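Local coordinates for protein hydrogenase maturation factor (PDB 3VTH) that probably transfers the carbamoyl group of carbamoyl phosphate, at the expense of ATP, to the C-terminal cysteine of HypE during [NiFe]-hydrogenase maturation, at residues I479-H484 / A742-K747; D498-G503 / L527-R532. One frame throughout, in Å; residues are numbered along the deposited sequence.

Interaction 1. Residues I479-H484 / A742-K747. With FE (Fe (III) ion), chain I; AP2 (phosphomethylphosphonic acid adenosyl ester), chain H.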
loop_
_atom_site.group_PDB
_atom_site.type_symbol
_atom_site.label_atom_id
_atom_site.label_comp_id
_atom_site.label_asym_id
_atom_site.label_seq_id
_atom_site.Cartn_x
_atom_site.Cartn_y
_atom_site.Cartn_z
ATOM N N ILE A 479 11.797 -19.370 -10.801
ATOM C CA ILE A 479 12.039 -18.424 -11.883
ATOM C C ILE A 479 12.632 -17.132 -11.291
ATOM O O ILE A 479 12.004 -16.494 -10.442
ATOM C CB ILE A 479 10.762 -18.158 -12.728
ATOM C CG1 ILE A 479 10.311 -19.457 -13.437
ATOM C CG2 ILE A 479 11.031 -17.068 -13.774
ATOM C CD1 ILE A 479 8.946 -19.369 -14.132
ATOM N N GLU A 480 13.847 -16.779 -11.718
ATOM C CA GLU A 480 14.480 -15.538 -11.288
ATOM C C GLU A 480 14.014 -14.413 -12.188
ATOM O O GLU A 480 13.898 -14.591 -13.406
ATOM C CB GLU A 480 16.024 -15.659 -11.282
ATOM C CG GLU A 480 16.682 -15.919 -12.657
ATOM C CD GLU A 480 18.221 -15.938 -12.606
ATOM O OE1 GLU A 480 18.854 -15.927 -13.696
ATOM O OE2 GLU A 480 18.791 -15.964 -11.485
ATOM N N VAL A 481 13.746 -13.257 -11.587
ATOM C CA VAL A 481 13.173 -12.115 -12.281
ATOM C C VAL A 481 14.046 -10.895 -11.985
ATOM O O VAL A 481 14.303 -10.569 -10.824
ATOM C CB VAL A 481 11.713 -11.852 -11.816
ATOM C CG1 VAL A 481 11.154 -10.580 -12.463
ATOM C CG2 VAL A 481 10.819 -13.086 -12.108
ATOM N N GLN A 482 14.523 -10.232 -13.034
ATOM C CA GLN A 482 15.341 -9.047 -12.829
ATOM C C GLN A 482 14.460 -7.943 -12.229
ATOM O O GLN A 482 13.311 -7.783 -12.621
ATOM C CB GLN A 482 16.003 -8.597 -14.128
ATOM C CG GLN A 482 17.203 -7.663 -13.879
ATOM C CD GLN A 482 16.793 -6.219 -13.628
ATOM O OE1 GLN A 482 15.826 -5.729 -14.214
ATOM N NE2 GLN A 482 17.536 -5.527 -12.763
ATOM N N HIS A 483 15.024 -7.198 -11.276
ATOM C CA HIS A 483 14.292 -6.228 -10.437
ATOM C C HIS A 483 13.516 -5.177 -11.231
ATOM O O HIS A 483 12.347 -4.902 -10.952
ATOM C CB HIS A 483 15.294 -5.525 -9.514
ATOM C CG HIS A 483 14.658 -4.653 -8.474
ATOM N ND1 HIS A 483 14.212 -5.143 -7.264
ATOM C CD2 HIS A 483 14.422 -3.317 -8.449
ATOM C CE1 HIS A 483 13.722 -4.149 -6.542
ATOM N NE2 HIS A 483 13.840 -3.033 -7.236
ATOM N N HIS A 484 14.187 -4.562 -12.204
ATOM C CA HIS A 484 13.577 -3.494 -12.971
ATOM C C HIS A 484 12.544 -3.996 -13.955
ATOM O O HIS A 484 11.525 -3.341 -14.163
ATOM C CB HIS A 484 14.663 -2.582 -13.562
ATOM C CG HIS A 484 15.521 -2.001 -12.485
ATOM N ND1 HIS A 484 16.657 -2.632 -12.024
ATOM C CD2 HIS A 484 15.333 -0.927 -11.679
ATOM C CE1 HIS A 484 17.163 -1.943 -11.018
ATOM N NE2 HIS A 484 16.381 -0.904 -10.790
ATOM N N ALA A 742 5.174 -12.014 -10.270
ATOM C CA ALA A 742 4.082 -12.981 -10.449
ATOM C C ALA A 742 3.631 -13.073 -11.895
ATOM O O ALA A 742 3.508 -14.167 -12.425
ATOM C CB ALA A 742 2.890 -12.649 -9.528
ATOM N N VAL A 743 3.394 -11.939 -12.550
ATOM C CA VAL A 743 2.887 -12.001 -13.931
ATOM C C VAL A 743 3.976 -12.363 -14.931
ATOM O O VAL A 743 3.694 -12.943 -15.966
ATOM C CB VAL A 743 2.105 -10.736 -14.377
ATOM C CG1 VAL A 743 0.852 -10.574 -13.509
ATOM C CG2 VAL A 743 3.003 -9.470 -14.336
ATOM N N ILE A 744 5.226 -12.030 -14.620
ATOM C CA ILE A 744 6.320 -12.459 -15.482
ATOM C C ILE A 744 6.464 -13.977 -15.443
ATOM O O ILE A 744 6.576 -14.643 -16.483
ATOM C CB ILE A 744 7.652 -11.781 -15.102
ATOM C CG1 ILE A 744 7.627 -10.321 -15.541
ATOM C CG2 ILE A 744 8.845 -12.520 -15.775
ATOM C CD1 ILE A 744 8.682 -9.463 -14.846
ATOM N N ALA A 745 6.467 -14.531 -14.239
ATOM C CA ALA A 745 6.656 -15.970 -14.114
ATOM C C ALA A 745 5.470 -16.708 -14.747
ATOM O O ALA A 745 5.650 -17.738 -15.411
ATOM C CB ALA A 745 6.857 -16.370 -12.641
ATOM N N ASN A 746 4.267 -16.156 -14.568
ATOM C CA ASN A 746 3.066 -16.716 -15.171
ATOM C C ASN A 746 3.150 -16.750 -16.690
ATOM O O ASN A 746 2.790 -17.752 -17.306
ATOM C CB ASN A 746 1.806 -15.967 -14.722
ATOM C CG ASN A 746 0.542 -16.584 -15.288
ATOM O OD1 ASN A 746 0.149 -17.692 -14.904
ATOM N ND2 ASN A 746 -0.079 -15.890 -16.235
ATOM N N LYS A 747 3.677 -15.679 -17.283
ATOM C CA LYS A 747 3.814 -15.616 -18.735
ATOM C C LYS A 747 4.799 -16.664 -19.234
ATOM O O LYS A 747 4.535 -17.353 -20.217
ATOM C CB LYS A 747 4.223 -14.214 -19.198
ATOM C CG LYS A 747 4.348 -14.083 -20.728
ATOM C CD LYS A 747 2.970 -14.000 -21.405
ATOM C CE LYS A 747 3.126 -13.755 -22.908
ATOM N NZ LYS A 747 1.832 -13.335 -23.513
HETATM FE FE FE I . 13.161 -0.953 -6.920
HETATM P PB AP2 H . 15.242 -0.102 -4.564
HETATM O O1B AP2 H . 15.905 1.219 -4.863
HETATM O O2B AP2 H . 14.719 -0.868 -5.739
HETATM O O3B AP2 H . 16.035 -0.919 -3.574
HETATM C C3A AP2 H . 13.777 0.405 -3.625
HETATM P PA AP2 H . 12.534 1.331 -4.572
HETATM O O1A AP2 H . 11.383 1.360 -3.577
HETATM O O2A AP2 H . 12.285 0.859 -5.984
HETATM O "O5'" AP2 H . 13.166 2.813 -4.730
HETATM C "C5'" AP2 H . 13.272 3.612 -3.557
HETATM C "C4'" AP2 H . 14.209 4.739 -3.926
HETATM O "O4'" AP2 H . 13.535 5.661 -4.784
HETATM C "C3'" AP2 H . 14.636 5.559 -2.724
HETATM O "O3'" AP2 H . 15.677 4.895 -1.999
HETATM C "C2'" AP2 H . 15.079 6.833 -3.415
HETATM O "O2'" AP2 H . 16.413 6.608 -3.884
HETATM C "C1'" AP2 H . 14.095 6.966 -4.586
HETATM N N9 AP2 H . 13.074 7.978 -4.187
HETATM C C8 AP2 H . 12.172 7.895 -3.177
HETATM N N7 AP2 H . 11.431 9.031 -3.069
HETATM C C5 AP2 H . 11.855 9.874 -4.031
HETATM C C6 AP2 H . 11.509 11.246 -4.480
HETATM N N6 AP2 H . 10.527 11.959 -3.873
HETATM N N1 AP2 H . 12.218 11.761 -5.522
HETATM C C2 AP2 H . 13.186 11.067 -6.158
HETATM N N3 AP2 H . 13.559 9.822 -5.792
HETATM C C4 AP2 H . 12.940 9.188 -4.756
#

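Interaction 2. Residues D498-G503 / L527-R532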
loop_
_atom_site.group_PDB
_atom_site.type_symbol
_atom_site.label_atom_id
_atom_site.label_comp_id
_atom_site.label_asym_id
_atom_site.label_seq_id
_atom_site.Cartn_x
_atom_site.Cartn_y
_atom_site.Cartn_z
ATOM N N ASP A 498 0.205 -6.722 -22.172
ATOM C CA ASP A 498 0.820 -8.003 -22.491
ATOM C C ASP A 498 1.391 -7.901 -23.907
ATOM O O ASP A 498 0.928 -8.581 -24.842
ATOM C CB ASP A 498 -0.228 -9.123 -22.391
ATOM C CG ASP A 498 0.334 -10.500 -22.735
ATOM O OD1 ASP A 498 -0.468 -11.372 -23.130
ATOM O OD2 ASP A 498 1.561 -10.722 -22.618
ATOM N N GLU A 499 2.378 -7.019 -24.044
ATOM C CA GLU A 499 3.043 -6.709 -25.307
ATOM C C GLU A 499 4.320 -5.960 -24.942
ATOM O O GLU A 499 4.507 -5.581 -23.784
ATOM C CB GLU A 499 2.158 -5.822 -26.185
ATOM C CG GLU A 499 1.889 -4.409 -25.601
ATOM C CD GLU A 499 0.806 -3.673 -26.378
ATOM O OE1 GLU A 499 1.144 -2.783 -27.194
ATOM O OE2 GLU A 499 -0.385 -4.008 -26.184
ATOM N N LYS A 500 5.201 -5.755 -25.916
ATOM C CA LYS A 500 6.427 -5.011 -25.674
ATOM C C LYS A 500 6.134 -3.529 -25.454
ATOM O O LYS A 500 5.467 -2.895 -26.259
ATOM C CB LYS A 500 7.420 -5.193 -26.825
ATOM C CG LYS A 500 8.239 -6.484 -26.764
ATOM C CD LYS A 500 9.113 -6.592 -28.001
ATOM C CE LYS A 500 9.407 -8.043 -28.384
ATOM N NZ LYS A 500 10.537 -8.604 -27.604
ATOM N N VAL A 501 6.623 -2.989 -24.347
ATOM C CA VAL A 501 6.469 -1.580 -24.039
ATOM C C VAL A 501 7.855 -0.982 -23.820
ATOM O O VAL A 501 8.830 -1.718 -23.627
ATOM C CB VAL A 501 5.609 -1.361 -22.745
ATOM C CG1 VAL A 501 4.194 -1.871 -22.943
ATOM C CG2 VAL A 501 6.248 -2.037 -21.506
ATOM N N ILE A 502 7.945 0.343 -23.848
ATOM C CA ILE A 502 9.138 1.041 -23.369
ATOM C C ILE A 502 9.016 1.189 -21.857
ATOM O O ILE A 502 8.072 1.805 -21.366
ATOM C CB ILE A 502 9.274 2.420 -24.040
ATOM C CG1 ILE A 502 9.500 2.232 -25.552
ATOM C CG2 ILE A 502 10.389 3.215 -23.399
ATOM C CD1 ILE A 502 9.217 3.484 -26.405
ATOM N N GLY A 503 9.957 0.602 -21.121
ATOM C CA GLY A 503 9.869 0.548 -19.668
ATOM C C GLY A 503 10.925 1.475 -19.094
ATOM O O GLY A 503 12.113 1.299 -19.352
ATOM N N LEU A 527 6.049 -9.320 -20.916
ATOM C CA LEU A 527 5.941 -10.052 -19.658
ATOM C C LEU A 527 6.887 -11.257 -19.612
ATOM O O LEU A 527 6.949 -11.963 -18.614
ATOM C CB LEU A 527 4.493 -10.496 -19.413
ATOM C CG LEU A 527 3.405 -9.432 -19.164
ATOM C CD1 LEU A 527 2.036 -10.081 -18.995
ATOM C CD2 LEU A 527 3.726 -8.577 -17.942
ATOM N N LYS A 528 7.608 -11.521 -20.692
ATOM C CA LYS A 528 8.461 -12.705 -20.693
ATOM C C LYS A 528 9.951 -12.459 -20.928
ATOM O O LYS A 528 10.738 -13.409 -20.908
ATOM C CB LYS A 528 7.932 -13.747 -21.685
ATOM C CG LYS A 528 7.750 -13.248 -23.114
ATOM C CD LYS A 528 7.029 -14.326 -23.960
ATOM C CE LYS A 528 6.725 -13.827 -25.369
ATOM N NZ LYS A 528 6.063 -14.884 -26.192
ATOM N N SER A 529 10.329 -11.205 -21.174
ATOM C CA SER A 529 11.720 -10.846 -21.495
ATOM C C SER A 529 11.902 -9.340 -21.429
ATOM O O SER A 529 10.922 -8.589 -21.460
ATOM C CB SER A 529 12.074 -11.303 -22.915
ATOM O OG SER A 529 11.256 -10.617 -23.856
ATOM N N PHE A 530 13.158 -8.910 -21.366
ATOM C CA PHE A 530 13.502 -7.499 -21.446
ATOM C C PHE A 530 14.790 -7.320 -22.234
ATOM O O PHE A 530 15.620 -8.234 -22.299
ATOM C CB PHE A 530 13.617 -6.879 -20.043
ATOM C CG PHE A 530 14.880 -7.255 -19.314
ATOM C CD1 PHE A 530 16.040 -6.477 -19.440
ATOM C CD2 PHE A 530 14.919 -8.374 -18.510
ATOM C CE1 PHE A 530 17.221 -6.834 -18.779
ATOM C CE2 PHE A 530 16.088 -8.722 -17.835
ATOM C CZ PHE A 530 17.236 -7.955 -17.968
ATOM N N GLU A 531 14.927 -6.159 -22.864
ATOM C CA GLU A 531 16.184 -5.745 -23.467
ATOM C C GLU A 531 16.551 -4.401 -22.838
ATOM O O GLU A 531 15.723 -3.501 -22.775
ATOM C CB GLU A 531 16.075 -5.629 -25.000
ATOM C CG GLU A 531 17.391 -5.106 -25.636
ATOM C CD GLU A 531 17.372 -4.981 -27.171
ATOM O OE1 GLU A 531 16.315 -5.215 -27.805
ATOM O OE2 GLU A 531 18.432 -4.629 -27.738
ATOM N N ARG A 532 17.782 -4.281 -22.355
ATOM C CA ARG A 532 18.248 -3.042 -21.758
ATOM C C ARG A 532 18.703 -2.114 -22.874
ATOM O O ARG A 532 19.611 -2.452 -23.633
ATOM C CB ARG A 532 19.422 -3.330 -20.834
ATOM C CG ARG A 532 19.788 -2.162 -19.935
ATOM C CD ARG A 532 21.176 -2.413 -19.355
ATOM N NE ARG A 532 21.432 -1.564 -18.197
ATOM C CZ ARG A 532 22.600 -1.516 -17.577
ATOM N NH1 ARG A 532 23.620 -2.258 -18.018
ATOM N NH2 ARG A 532 22.742 -0.723 -16.526
HETATM O O HOH W 1 4.063 -10.291 -22.851
#

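Interaction 1. Residues I479-H484 / A742-K747
Val481 and Ile744 meet because their first torsions aim one methyl of each at the other: CG1 of Val481 is anti to its backbone N (chi1 175°), while CG1 of Ile744 lies beside its own N (chi1 -73°) and carries CD1 forward. The two side chains run obliquely past each other, with Val481 CG1 3.6 Å from Ile744 CD1. This is helix-on-sheet packing in the Kae1-like, actin-ATPase-type region: helix 737-749 lies over strand 478-481, an outermost strand of its six-stranded sheet. A residue pair further out, Ile479 reaches along the helix with CD1, which sits 3.9 Å from both CB and the carbonyl O of Ala745; the small alanine lets the strand come near. All four residues are buried, and Ala745 also rests on Ala458 of the adjacent strand 456-460.

Beyond the strand the chain turns into helix 483-494, with Gln482 at the N-cap. Its OE1 accepts a weak, bent bond from His484 N, and its NE2 gives a nearly straight one (173°) to His484 ND1, lying close to the planes of both the imidazole and the amide. That fixes the turn of the His484 ring, whose NE2 bonds Asp507. One residue before it, His483 holds the ferric ion with His487, Asp507 and Asp734, and Asp460 bonds its ND1. The nucleotide analogue AP2 supplies two more ligands, O2B and O2A, completing six; the metal lies 2.2 Å from His483 NE2 and 2.0 Å from AP2 O2B.

Interaction 2. Residues D498-G503 / L527-R532
Leu527 and Asp498 carry this contact, an apolar side chain lying across a carboxylate at about a right angle. Leu527 CD1 comes 3.7 Å from Asp498 OD2, the nearest approach of the two segments. Asp498 CG stands anti to its backbone N (chi1 179°), which extends the carboxylate over the leucine, while the buried leucine also packs against Ala489 and Met492 of helix 483-494 and Val743 of helix 737-749. A water joins the same two residues: it donates to Asp498 OD2 at 2.5 Å and accepts from Leu527 N at 2.9 Å, linking the side chain of one loop to the backbone of the other. OD2 also forms a salt bridge with Lys747 NZ, from helix 737-749.

Further along, Lys500 runs out nearly extended and bends only at its last bond (chi4 -83°), leaving NZ 4.3 Å from Ser529 OG, too far for a bond; that hydroxyl is instead tied to Asp526 OD1. Both loops lead into strands of one mixed sheet, 501-507 and 530-542, which do not pair directly: strand 517-525 lies between them, antiparallel to each, so the contact brings together their lead-ins.

With no direct hydrogen bond, the segments are joined by van der Waals contact of Leu527 with Asp498 and by the bridging water. The charge of Lys747 probably favours the ionised carboxylate, in keeping with OD2 accepting from the water.

Overall arrangement
Interaction 1 lies in the interior and is made mainly by apolar side chains, between a strand and a helix; interaction 2 sits nearer the surface, partly buried, and sets a buried leucine against an exposed carboxylate, with a water bridging the two residues. Their centres are 11 Å apart, and helix 737-749 serves both: Ile744 CG2 lies 3.5 Å and Lys747 CB 3.6 Å from Leu527 O. Gln482 CB also packs on Phe530 CE2 (3.7 Å). Helix 483-494, which starts at the iron site, leads along the chain to the loop of residues 498-500, joining the two contacts by sequence as well.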